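Local coordinates for protein immunoreactive 84kD antigen PG93 (Porphyromonas gingivalis, PDB 5M11) that serves as an essential surface-exposed component of the type IX secretion system of Porphyromonas gingivalis and binds zinc and calcium ions, at residues N380-V388 with L395-A403; Y534-W545 with V590-K601. One frame throughout, in Å; residues are numbered along the deposited sequence.

Overall arrangement
Interaction 1 lies within a four-stranded antiparallel sheet, pairing the hairpin strands 386-390 and 394-399. Interaction 2 instead joins a five-stranded sheet to the four-stranded one after it, bringing the first strand of one, 533-538, against the first strand of the next, 589-595. The sheets are consistent with propeller blades. The contacts come in series: interaction 1 closes at residue 403, well before interaction 2 opens at residue 534. Their centres lie about 26 Å apart and their nearest atoms about 14 Å, without touching. Together they illustrate two levels of construction, hydrogen bonding within a sheet and mainly side-chain contacts between neighbouring sheets, each with a zinc ion bound at a loop.

Interaction 1: residues N380-V388 with L395-A403; sequences NGDPDHFFV and LFEFKDGKA. With ZN (zinc ion), chain D.
A lysine amine serves as a metal ligand here: Lys399 NZ sits 2.1 Å from the zinc ion, which Asp382 grips through both OD1 and OD2 and Asp384 through OD2. Bends at chi2 (87°) and chi4 (72°) carry the Lys399 amine round to the ion. Zinc binding would favour an amine lone pair there, although Lys399 NZ also forms a salt bridge to Asp400 OD1 at 2.8 Å. On the way, Lys399 CD packs obliquely against the His385 ring, 3.5 Å from His385 CD2. His385 NE2 donates to Glu397 OE2 at 2.8 Å, with the oxygen near the imidazole plane, while Glu397 OE1 is held by Tyr407 OH. Glu397 CG lies over a face of the Phe387 ring, 4.0 Å from its centroid. On the opposite sheet face, Phe398 CB sits over the Phe386 ring; the two ring planes are nearly parallel (6°) but slid apart, and Val388 CG2 meets Phe398 CE2 at 3.5 Å. Four backbone hydrogen bonds link Phe386 with Phe398 and Val388 with Phe396, establishing an antiparallel hairpin. This hairpin forms the middle of its sheet, flanked by strands 373-378 and 402-407; Phe396 and Phe398 touch helix 357-364, and Phe386 and Val388 touch strand 343-347.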
loop_
_atom_site.group_PDB
_atom_site.type_symbol
_atom_site.label_atom_id
_atom_site.label_comp_id
_atom_site.label_asym_id
_atom_site.label_seq_id
_atom_site.Cartn_x
_atom_site.Cartn_y
_atom_site.Cartn_z
ATOM N N ASN A 380 13.349 -18.489 -16.910
ATOM C CA ASN A 380 14.792 -18.239 -16.862
ATOM C C ASN A 380 15.199 -17.846 -18.274
ATOM O O ASN A 380 14.809 -18.525 -19.230
ATOM C CB ASN A 380 15.561 -19.497 -16.377
ATOM C CG ASN A 380 14.716 -20.664 -15.864
ATOM O OD1 ASN A 380 14.095 -20.586 -14.798
ATOM N ND2 ASN A 380 14.712 -21.789 -16.591
ATOM N N GLY A 381 15.879 -16.723 -18.422
ATOM C CA GLY A 381 16.302 -16.265 -19.742
ATOM C C GLY A 381 15.317 -15.421 -20.535
ATOM O O GLY A 381 15.752 -14.566 -21.314
ATOM N N ASP A 382 13.995 -15.644 -20.383
ATOM C CA ASP A 382 13.017 -14.841 -21.130
ATOM C C ASP A 382 12.147 -13.998 -20.148
ATOM O O ASP A 382 11.121 -14.475 -19.666
ATOM C CB ASP A 382 12.168 -15.724 -22.076
ATOM C CG ASP A 382 11.474 -15.005 -23.229
ATOM O OD1 ASP A 382 10.834 -15.690 -24.064
ATOM O OD2 ASP A 382 11.542 -13.757 -23.288
ATOM N N PRO A 383 12.556 -12.739 -19.836
ATOM C CA PRO A 383 11.764 -11.902 -18.913
ATOM C C PRO A 383 10.325 -11.652 -19.338
ATOM O O PRO A 383 9.472 -11.547 -18.459
ATOM C CB PRO A 383 12.520 -10.563 -18.896
ATOM C CG PRO A 383 13.384 -10.578 -20.105
ATOM C CD PRO A 383 13.754 -12.015 -20.303
ATOM N N ASP A 384 10.057 -11.534 -20.660
ATOM C CA ASP A 384 8.710 -11.262 -21.149
ATOM C C ASP A 384 7.869 -12.532 -21.214
ATOM O O ASP A 384 6.683 -12.445 -21.500
ATOM C CB ASP A 384 8.687 -10.493 -22.487
ATOM C CG ASP A 384 9.729 -10.873 -23.520
ATOM O OD1 ASP A 384 10.661 -10.060 -23.750
ATOM O OD2 ASP A 384 9.561 -11.938 -24.175
ATOM N N HIS A 385 8.447 -13.684 -20.868
ATOM C CA HIS A 385 7.745 -14.960 -20.841
ATOM C C HIS A 385 7.505 -15.363 -19.393
ATOM O O HIS A 385 8.421 -15.815 -18.700
ATOM C CB HIS A 385 8.512 -16.048 -21.624
ATOM C CG HIS A 385 7.747 -17.324 -21.857
ATOM N ND1 HIS A 385 8.375 -18.567 -21.780
ATOM C CD2 HIS A 385 6.442 -17.514 -22.176
ATOM C CE1 HIS A 385 7.432 -19.460 -22.039
ATOM N NE2 HIS A 385 6.255 -18.874 -22.285
ATOM N N PHE A 386 6.274 -15.148 -18.924
ATOM C CA PHE A 386 5.875 -15.495 -17.569
ATOM C C PHE A 386 4.462 -16.043 -17.573
ATOM O O PHE A 386 3.703 -15.785 -18.508
ATOM C CB PHE A 386 6.010 -14.292 -16.598
ATOM C CG PHE A 386 5.196 -13.061 -16.936
ATOM C CD1 PHE A 386 3.931 -12.873 -16.395
ATOM C CD2 PHE A 386 5.710 -12.074 -17.774
ATOM C CE1 PHE A 386 3.187 -11.731 -16.699
ATOM C CE2 PHE A 386 4.961 -10.938 -18.088
ATOM C CZ PHE A 386 3.710 -10.766 -17.539
ATOM N N PHE A 387 4.119 -16.803 -16.522
ATOM C CA PHE A 387 2.805 -17.399 -16.296
ATOM C C PHE A 387 2.136 -16.774 -15.072
ATOM O O PHE A 387 2.821 -16.294 -14.150
ATOM C CB PHE A 387 2.909 -18.927 -16.127
ATOM C CG PHE A 387 3.024 -19.706 -17.419
ATOM C CD1 PHE A 387 1.886 -20.186 -18.066
ATOM C CD2 PHE A 387 4.263 -19.968 -17.984
ATOM C CE1 PHE A 387 1.992 -20.902 -19.263
ATOM C CE2 PHE A 387 4.367 -20.668 -19.187
ATOM C CZ PHE A 387 3.233 -21.140 -19.811
ATOM N N VAL A 388 0.788 -16.751 -15.081
ATOM C CA VAL A 388 -0.011 -16.201 -13.983
ATOM C C VAL A 388 -1.120 -17.191 -13.589
ATOM O O VAL A 388 -1.871 -17.664 -14.436
ATOM C CB VAL A 388 -0.585 -14.792 -14.293
ATOM C CG1 VAL A 388 -1.386 -14.244 -13.108
ATOM C CG2 VAL A 388 0.527 -13.821 -14.674
ATOM N N LEU A 395 -4.839 -20.870 -15.626
ATOM C CA LEU A 395 -3.448 -20.484 -15.834
ATOM C C LEU A 395 -3.344 -19.595 -17.063
ATOM O O LEU A 395 -3.978 -19.863 -18.092
ATOM C CB LEU A 395 -2.574 -21.738 -15.992
ATOM C CG LEU A 395 -1.062 -21.561 -16.123
ATOM C CD1 LEU A 395 -0.491 -20.787 -14.966
ATOM C CD2 LEU A 395 -0.390 -22.893 -16.193
ATOM N N PHE A 396 -2.555 -18.529 -16.958
ATOM C CA PHE A 396 -2.404 -17.569 -18.038
ATOM C C PHE A 396 -0.959 -17.468 -18.465
ATOM O O PHE A 396 -0.052 -17.508 -17.635
ATOM C CB PHE A 396 -2.955 -16.201 -17.613
ATOM C CG PHE A 396 -4.469 -16.150 -17.534
ATOM C CD1 PHE A 396 -5.221 -15.630 -18.585
ATOM C CD2 PHE A 396 -5.143 -16.606 -16.400
ATOM C CE1 PHE A 396 -6.618 -15.563 -18.502
ATOM C CE2 PHE A 396 -6.544 -16.569 -16.335
ATOM C CZ PHE A 396 -7.268 -16.026 -17.375
ATOM N N GLU A 397 -0.753 -17.385 -19.783
ATOM C CA GLU A 397 0.560 -17.263 -20.395
ATOM C C GLU A 397 0.710 -15.874 -20.955
ATOM O O GLU A 397 -0.136 -15.418 -21.741
ATOM C CB GLU A 397 0.765 -18.323 -21.497
ATOM C CG GLU A 397 2.202 -18.413 -21.988
ATOM C CD GLU A 397 2.587 -19.619 -22.824
ATOM O OE1 GLU A 397 1.739 -20.514 -23.029
ATOM O OE2 GLU A 397 3.759 -19.682 -23.254
ATOM N N PHE A 398 1.782 -15.199 -20.543
ATOM C CA PHE A 398 2.130 -13.881 -21.048
ATOM C C PHE A 398 3.400 -14.018 -21.863
ATOM O O PHE A 398 4.271 -14.824 -21.511
ATOM C CB PHE A 398 2.264 -12.873 -19.914
ATOM C CG PHE A 398 0.933 -12.506 -19.292
ATOM C CD1 PHE A 398 0.249 -11.367 -19.694
ATOM C CD2 PHE A 398 0.356 -13.312 -18.312
ATOM C CE1 PHE A 398 -0.989 -11.041 -19.130
ATOM C CE2 PHE A 398 -0.887 -12.989 -17.760
ATOM C CZ PHE A 398 -1.546 -11.853 -18.164
ATOM N N LYS A 399 3.453 -13.325 -23.015
ATOM C CA LYS A 399 4.589 -13.377 -23.928
ATOM C C LYS A 399 4.670 -12.072 -24.745
ATOM O O LYS A 399 3.709 -11.692 -25.438
ATOM C CB LYS A 399 4.493 -14.625 -24.830
ATOM C CG LYS A 399 5.690 -14.894 -25.745
ATOM C CD LYS A 399 6.798 -15.718 -25.104
ATOM C CE LYS A 399 7.962 -15.950 -26.040
ATOM N NZ LYS A 399 8.772 -14.719 -26.266
ATOM N N ASP A 400 5.831 -11.385 -24.633
ATOM C CA ASP A 400 6.174 -10.136 -25.323
ATOM C C ASP A 400 5.104 -9.015 -25.159
ATOM O O ASP A 400 4.705 -8.375 -26.139
ATOM C CB ASP A 400 6.493 -10.391 -26.812
ATOM C CG ASP A 400 7.898 -10.922 -27.020
ATOM O OD1 ASP A 400 8.050 -12.153 -27.163
ATOM O OD2 ASP A 400 8.853 -10.109 -26.997
ATOM N N GLY A 401 4.704 -8.770 -23.908
ATOM C CA GLY A 401 3.780 -7.700 -23.531
ATOM C C GLY A 401 2.306 -7.885 -23.825
ATOM O O GLY A 401 1.560 -6.895 -23.864
ATOM N N LYS A 402 1.873 -9.148 -24.009
ATOM C CA LYS A 402 0.481 -9.513 -24.298
ATOM C C LYS A 402 0.167 -10.888 -23.717
ATOM O O LYS A 402 1.089 -11.688 -23.533
ATOM C CB LYS A 402 0.224 -9.519 -25.825
ATOM C CG LYS A 402 0.121 -8.145 -26.494
ATOM C CD LYS A 402 -0.012 -8.247 -28.000
ATOM C CE LYS A 402 0.095 -6.896 -28.672
ATOM N NZ LYS A 402 -0.203 -6.979 -30.129
ATOM N N ALA A 403 -1.119 -11.176 -23.435
ATOM C CA ALA A 403 -1.515 -12.490 -22.916
ATOM C C ALA A 403 -1.773 -13.401 -24.085
ATOM O O ALA A 403 -2.782 -13.248 -24.775
ATOM C CB ALA A 403 -2.751 -12.377 -22.035
HETATM ZN ZN ZN D . 10.172 -13.829 -24.979
#

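Interaction 2: residues Y534-W545 with V590-K601; sequences YAMAVDHNGSVW and VTDIVVDKLNHK. With ZN (zinc ion), chain E; PG4 (tetraethylene glycol), chain P.
Ala535 and Ala537 face Ile593 in the tightly packed part of the contact. Ile593 CD1 lies 3.8 Å from Ala535 CB, and Ile593 CG2 is 4.0 Å from Ala537 CB; the small alanine side chains are consistent with the close approach of the strands, their axes 5.2 Å apart at the nearest and 14° from parallel, without a backbone hydrogen bond across the segments. Val595 CG1 continues this apolar seam to Asp539 CB.

Beyond it the contact turns polar. Asp539 CG stands between backbone N and carbonyl carbon (chi1 78°), and its OD2 accepts from two donors: Lys601 NZ at 2.9 Å on the anti lone pair, and Trp545 NE1 from above the carboxylate plane. Lys601 NZ also bonds Asn599 O and Glu615 O. Asn599 OD1 takes the His540 N-H at 3.0 Å, nearly straight (168°) but from above the amide carbonyl plane, while its ND2 is bound by Glu615.

The loose side is the turn: the exposed His540 ring lies alongside the Asn599 amide, their planes nearly parallel, and its ND1-H is donated to O2 of a tetraethylene glycol, probably from the crystallisation liquor.

Beside the contact, His600 NE2 binds a zinc ion at 2.2 Å, with water as another ligand. Strands 533-538 and 589-595 each begin a sheet, paired antiparallel with 544-548 and 601-606; Val594 touches strand 636-642 of the following sheet, Met536 strand 481-485 of the preceding one.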
loop_
_atom_site.group_PDB
_atom_site.type_symbol
_atom_site.label_atom_id
_atom_site.label_comp_id
_atom_site.label_asym_id
_atom_site.label_seq_id
_atom_site.Cartn_x
_atom_site.Cartn_y
_atom_site.Cartn_z
ATOM N N TYR A 534 3.358 -19.790 6.083
ATOM C CA TYR A 534 2.994 -18.762 5.099
ATOM C C TYR A 534 4.109 -18.438 4.139
ATOM O O TYR A 534 3.821 -18.106 2.991
ATOM C CB TYR A 534 2.541 -17.466 5.791
ATOM C CG TYR A 534 1.402 -17.629 6.773
ATOM C CD1 TYR A 534 0.118 -17.947 6.336
ATOM C CD2 TYR A 534 1.595 -17.416 8.133
ATOM C CE1 TYR A 534 -0.939 -18.079 7.235
ATOM C CE2 TYR A 534 0.548 -17.560 9.044
ATOM C CZ TYR A 534 -0.720 -17.890 8.588
ATOM O OH TYR A 534 -1.759 -18.044 9.476
ATOM N N ALA A 535 5.364 -18.515 4.602
ATOM C CA ALA A 535 6.538 -18.175 3.813
ATOM C C ALA A 535 7.628 -19.218 3.932
ATOM O O ALA A 535 7.716 -19.870 4.965
ATOM C CB ALA A 535 7.071 -16.830 4.269
ATOM N N MET A 536 8.476 -19.347 2.880
ATOM C CA MET A 536 9.637 -20.261 2.749
ATOM C C MET A 536 10.756 -19.626 1.934
ATOM O O MET A 536 10.462 -19.016 0.904
ATOM C CB MET A 536 9.237 -21.551 2.049
ATOM C CG MET A 536 8.382 -22.430 2.866
ATOM S SD MET A 536 7.863 -23.809 1.857
ATOM C CE MET A 536 7.028 -24.633 3.013
ATOM N N ALA A 537 12.031 -19.787 2.355
ATOM C CA ALA A 537 13.173 -19.210 1.644
ATOM C C ALA A 537 14.400 -20.052 1.801
ATOM O O ALA A 537 14.701 -20.455 2.922
ATOM C CB ALA A 537 13.460 -17.808 2.168
ATOM N N VAL A 538 15.156 -20.278 0.713
ATOM C CA VAL A 538 16.400 -21.043 0.815
ATOM C C VAL A 538 17.589 -20.051 0.963
ATOM O O VAL A 538 17.777 -19.142 0.143
ATOM C CB VAL A 538 16.598 -22.127 -0.295
ATOM C CG1 VAL A 538 17.113 -21.561 -1.609
ATOM C CG2 VAL A 538 17.493 -23.265 0.201
ATOM N N ASP A 539 18.351 -20.191 2.044
ATOM C CA ASP A 539 19.473 -19.289 2.212
ATOM C C ASP A 539 20.711 -19.878 1.519
ATOM O O ASP A 539 20.594 -20.900 0.837
ATOM C CB ASP A 539 19.697 -18.959 3.694
ATOM C CG ASP A 539 20.385 -19.983 4.564
ATOM O OD1 ASP A 539 20.718 -21.081 4.053
ATOM O OD2 ASP A 539 20.601 -19.687 5.764
ATOM N N HIS A 540 21.885 -19.242 1.674
ATOM C CA HIS A 540 23.116 -19.718 1.039
ATOM C C HIS A 540 23.682 -20.979 1.720
ATOM O O HIS A 540 24.430 -21.715 1.073
ATOM C CB HIS A 540 24.186 -18.621 1.017
ATOM C CG HIS A 540 23.750 -17.344 0.378
ATOM N ND1 HIS A 540 24.294 -16.129 0.762
ATOM C CD2 HIS A 540 22.830 -17.123 -0.589
ATOM C CE1 HIS A 540 23.704 -15.216 0.009
ATOM N NE2 HIS A 540 22.804 -15.763 -0.810
ATOM N N ASN A 541 23.313 -21.236 3.004
ATOM C CA ASN A 541 23.760 -22.394 3.800
ATOM C C ASN A 541 22.864 -23.651 3.575
ATOM O O ASN A 541 22.837 -24.561 4.423
ATOM C CB ASN A 541 23.792 -22.031 5.298
ATOM C CG ASN A 541 24.795 -20.977 5.688
ATOM O OD1 ASN A 541 25.888 -20.873 5.113
ATOM N ND2 ASN A 541 24.466 -20.207 6.724
ATOM N N GLY A 542 22.153 -23.675 2.441
ATOM C CA GLY A 542 21.243 -24.749 2.059
ATOM C C GLY A 542 20.118 -25.018 3.042
ATOM O O GLY A 542 19.624 -26.152 3.114
ATOM N N SER A 543 19.718 -23.964 3.823
ATOM C CA SER A 543 18.654 -23.984 4.839
ATOM C C SER A 543 17.337 -23.431 4.299
ATOM O O SER A 543 17.356 -22.441 3.550
ATOM C CB SER A 543 19.057 -23.167 6.061
ATOM O OG SER A 543 20.351 -23.484 6.536
ATOM N N VAL A 544 16.188 -24.049 4.674
ATOM C CA VAL A 544 14.902 -23.525 4.227
ATOM C C VAL A 544 14.240 -22.872 5.424
ATOM O O VAL A 544 13.695 -23.544 6.290
ATOM C CB VAL A 544 13.979 -24.496 3.450
ATOM C CG1 VAL A 544 12.599 -23.882 3.233
ATOM C CG2 VAL A 544 14.592 -24.828 2.100
ATOM N N TRP A 545 14.352 -21.548 5.486
ATOM C CA TRP A 545 13.778 -20.753 6.543
ATOM C C TRP A 545 12.326 -20.578 6.239
ATOM O O TRP A 545 11.983 -20.134 5.141
ATOM C CB TRP A 545 14.497 -19.403 6.661
ATOM C CG TRP A 545 15.887 -19.549 7.177
ATOM C CD1 TRP A 545 17.020 -19.724 6.436
ATOM C CD2 TRP A 545 16.274 -19.703 8.549
ATOM N NE1 TRP A 545 18.102 -19.927 7.267
ATOM C CE2 TRP A 545 17.671 -19.925 8.570
ATOM C CE3 TRP A 545 15.586 -19.603 9.772
ATOM C CZ2 TRP A 545 18.393 -20.036 9.759
ATOM C CZ3 TRP A 545 16.299 -19.755 10.951
ATOM C CH2 TRP A 545 17.688 -19.949 10.937
ATOM N N VAL A 590 4.317 -14.302 10.289
ATOM C CA VAL A 590 5.325 -13.996 9.264
ATOM C C VAL A 590 4.716 -14.321 7.879
ATOM O O VAL A 590 4.361 -15.474 7.607
ATOM C CB VAL A 590 6.681 -14.737 9.528
ATOM C CG1 VAL A 590 7.637 -14.632 8.335
ATOM C CG2 VAL A 590 7.353 -14.215 10.788
ATOM N N THR A 591 4.601 -13.284 7.025
ATOM C CA THR A 591 3.994 -13.337 5.692
ATOM C C THR A 591 5.044 -13.593 4.584
ATOM O O THR A 591 4.749 -14.326 3.633
ATOM C CB THR A 591 3.226 -12.046 5.438
ATOM O OG1 THR A 591 4.123 -10.959 5.617
ATOM C CG2 THR A 591 2.055 -11.867 6.383
ATOM N N ASP A 592 6.256 -12.994 4.690
ATOM C CA ASP A 592 7.309 -13.209 3.688
ATOM C C ASP A 592 8.708 -13.165 4.287
ATOM O O ASP A 592 8.933 -12.564 5.349
ATOM C CB ASP A 592 7.221 -12.216 2.503
ATOM C CG ASP A 592 7.558 -12.843 1.140
ATOM O OD1 ASP A 592 7.894 -14.057 1.100
ATOM O OD2 ASP A 592 7.448 -12.135 0.114
ATOM N N ILE A 593 9.643 -13.845 3.592
ATOM C CA ILE A 593 11.076 -13.939 3.911
ATOM C C ILE A 593 11.859 -13.799 2.594
ATOM O O ILE A 593 11.544 -14.463 1.604
ATOM C CB ILE A 593 11.496 -15.243 4.707
ATOM C CG1 ILE A 593 10.562 -15.531 5.898
ATOM C CG2 ILE A 593 12.962 -15.171 5.188
ATOM C CD1 ILE A 593 10.345 -16.959 6.190
ATOM N N VAL A 594 12.897 -12.955 2.618
ATOM C CA VAL A 594 13.836 -12.692 1.533
ATOM C C VAL A 594 15.253 -12.758 2.146
ATOM O O VAL A 594 15.421 -12.383 3.309
ATOM C CB VAL A 594 13.476 -11.356 0.857
ATOM C CG1 VAL A 594 14.693 -10.638 0.298
ATOM C CG2 VAL A 594 12.434 -11.583 -0.224
ATOM N N VAL A 595 16.247 -13.305 1.404
ATOM C CA VAL A 595 17.613 -13.483 1.918
ATOM C C VAL A 595 18.646 -12.611 1.141
ATOM O O VAL A 595 18.754 -12.678 -0.095
ATOM C CB VAL A 595 18.024 -14.985 1.942
ATOM C CG1 VAL A 595 19.455 -15.166 2.446
ATOM C CG2 VAL A 595 17.058 -15.814 2.789
ATOM N N ASP A 596 19.414 -11.823 1.925
ATOM C CA ASP A 596 20.518 -10.917 1.566
ATOM C C ASP A 596 21.675 -11.591 0.850
ATOM O O ASP A 596 21.861 -12.800 0.931
ATOM C CB ASP A 596 21.134 -10.331 2.873
ATOM C CG ASP A 596 20.836 -8.884 3.199
ATOM O OD1 ASP A 596 19.965 -8.288 2.521
ATOM O OD2 ASP A 596 21.473 -8.338 4.143
ATOM N N LYS A 597 22.540 -10.749 0.282
ATOM C CA LYS A 597 23.831 -11.047 -0.328
ATOM C C LYS A 597 24.768 -11.438 0.825
ATOM O O LYS A 597 25.705 -12.227 0.645
ATOM C CB LYS A 597 24.302 -9.775 -1.065
ATOM C CG LYS A 597 25.652 -9.833 -1.752
ATOM C CD LYS A 597 26.021 -8.473 -2.373
ATOM C CE LYS A 597 26.634 -7.479 -1.404
ATOM N NZ LYS A 597 28.062 -7.778 -1.108
ATOM N N LEU A 598 24.466 -10.891 2.039
ATOM C CA LEU A 598 25.186 -11.151 3.287
ATOM C C LEU A 598 24.615 -12.351 4.015
ATOM O O LEU A 598 25.085 -12.661 5.115
ATOM C CB LEU A 598 25.142 -9.937 4.222
ATOM C CG LEU A 598 25.678 -8.606 3.715
ATOM C CD1 LEU A 598 25.600 -7.566 4.810
ATOM C CD2 LEU A 598 27.092 -8.715 3.182
ATOM N N ASN A 599 23.607 -13.033 3.412
ATOM C CA ASN A 599 22.886 -14.187 3.972
ATOM C C ASN A 599 22.006 -13.754 5.191
ATOM O O ASN A 599 21.568 -14.592 5.984
ATOM C CB ASN A 599 23.852 -15.326 4.341
ATOM C CG ASN A 599 23.278 -16.715 4.266
ATOM O OD1 ASN A 599 22.231 -16.977 3.641
ATOM N ND2 ASN A 599 24.007 -17.649 4.858
ATOM N N HIS A 600 21.733 -12.436 5.305
ATOM C CA HIS A 600 20.865 -11.876 6.336
ATOM C C HIS A 600 19.441 -12.026 5.864
ATOM O O HIS A 600 19.227 -12.215 4.668
ATOM C CB HIS A 600 21.212 -10.413 6.657
ATOM C CG HIS A 600 22.539 -10.214 7.329
ATOM N ND1 HIS A 600 23.266 -9.046 7.149
ATOM C CD2 HIS A 600 23.231 -11.035 8.153
ATOM C CE1 HIS A 600 24.364 -9.190 7.869
ATOM N NE2 HIS A 600 24.389 -10.372 8.499
ATOM N N LYS A 601 18.469 -12.000 6.783
ATOM C CA LYS A 601 17.078 -12.258 6.422
ATOM C C LYS A 601 16.162 -11.052 6.598
ATOM O O LYS A 601 16.116 -10.464 7.673
ATOM C CB LYS A 601 16.546 -13.435 7.258
ATOM C CG LYS A 601 16.938 -14.815 6.725
ATOM C CD LYS A 601 18.364 -15.271 7.050
ATOM C CE LYS A 601 18.742 -16.406 6.137
ATOM N NZ LYS A 601 20.105 -16.943 6.394
HETATM ZN ZN ZN E . 25.834 -11.248 9.860
HETATM O O1 PG4 P . 28.065 -14.083 4.411
HETATM C C1 PG4 P . 28.194 -14.462 3.028
HETATM C C2 PG4 P . 27.403 -15.740 2.718
HETATM O O2 PG4 P . 27.011 -15.767 1.342
HETATM C C3 PG4 P . 27.710 -16.777 0.614
HETATM C C4 PG4 P . 27.222 -16.832 -0.832
HETATM O O3 PG4 P . 26.781 -18.155 -1.156
HETATM C C5 PG4 P . 26.404 -18.261 -2.526
HETATM C C6 PG4 P . 25.093 -19.024 -2.615
HETATM O O4 PG4 P . 24.138 -18.245 -3.331
HETATM C C7 PG4 P . 23.156 -19.087 -3.934
HETATM C C8 PG4 P . 21.754 -18.699 -3.466
HETATM O O5 PG4 P . 21.403 -19.431 -2.283
HETATM O O HOH W 1 25.842 -9.513 11.555
#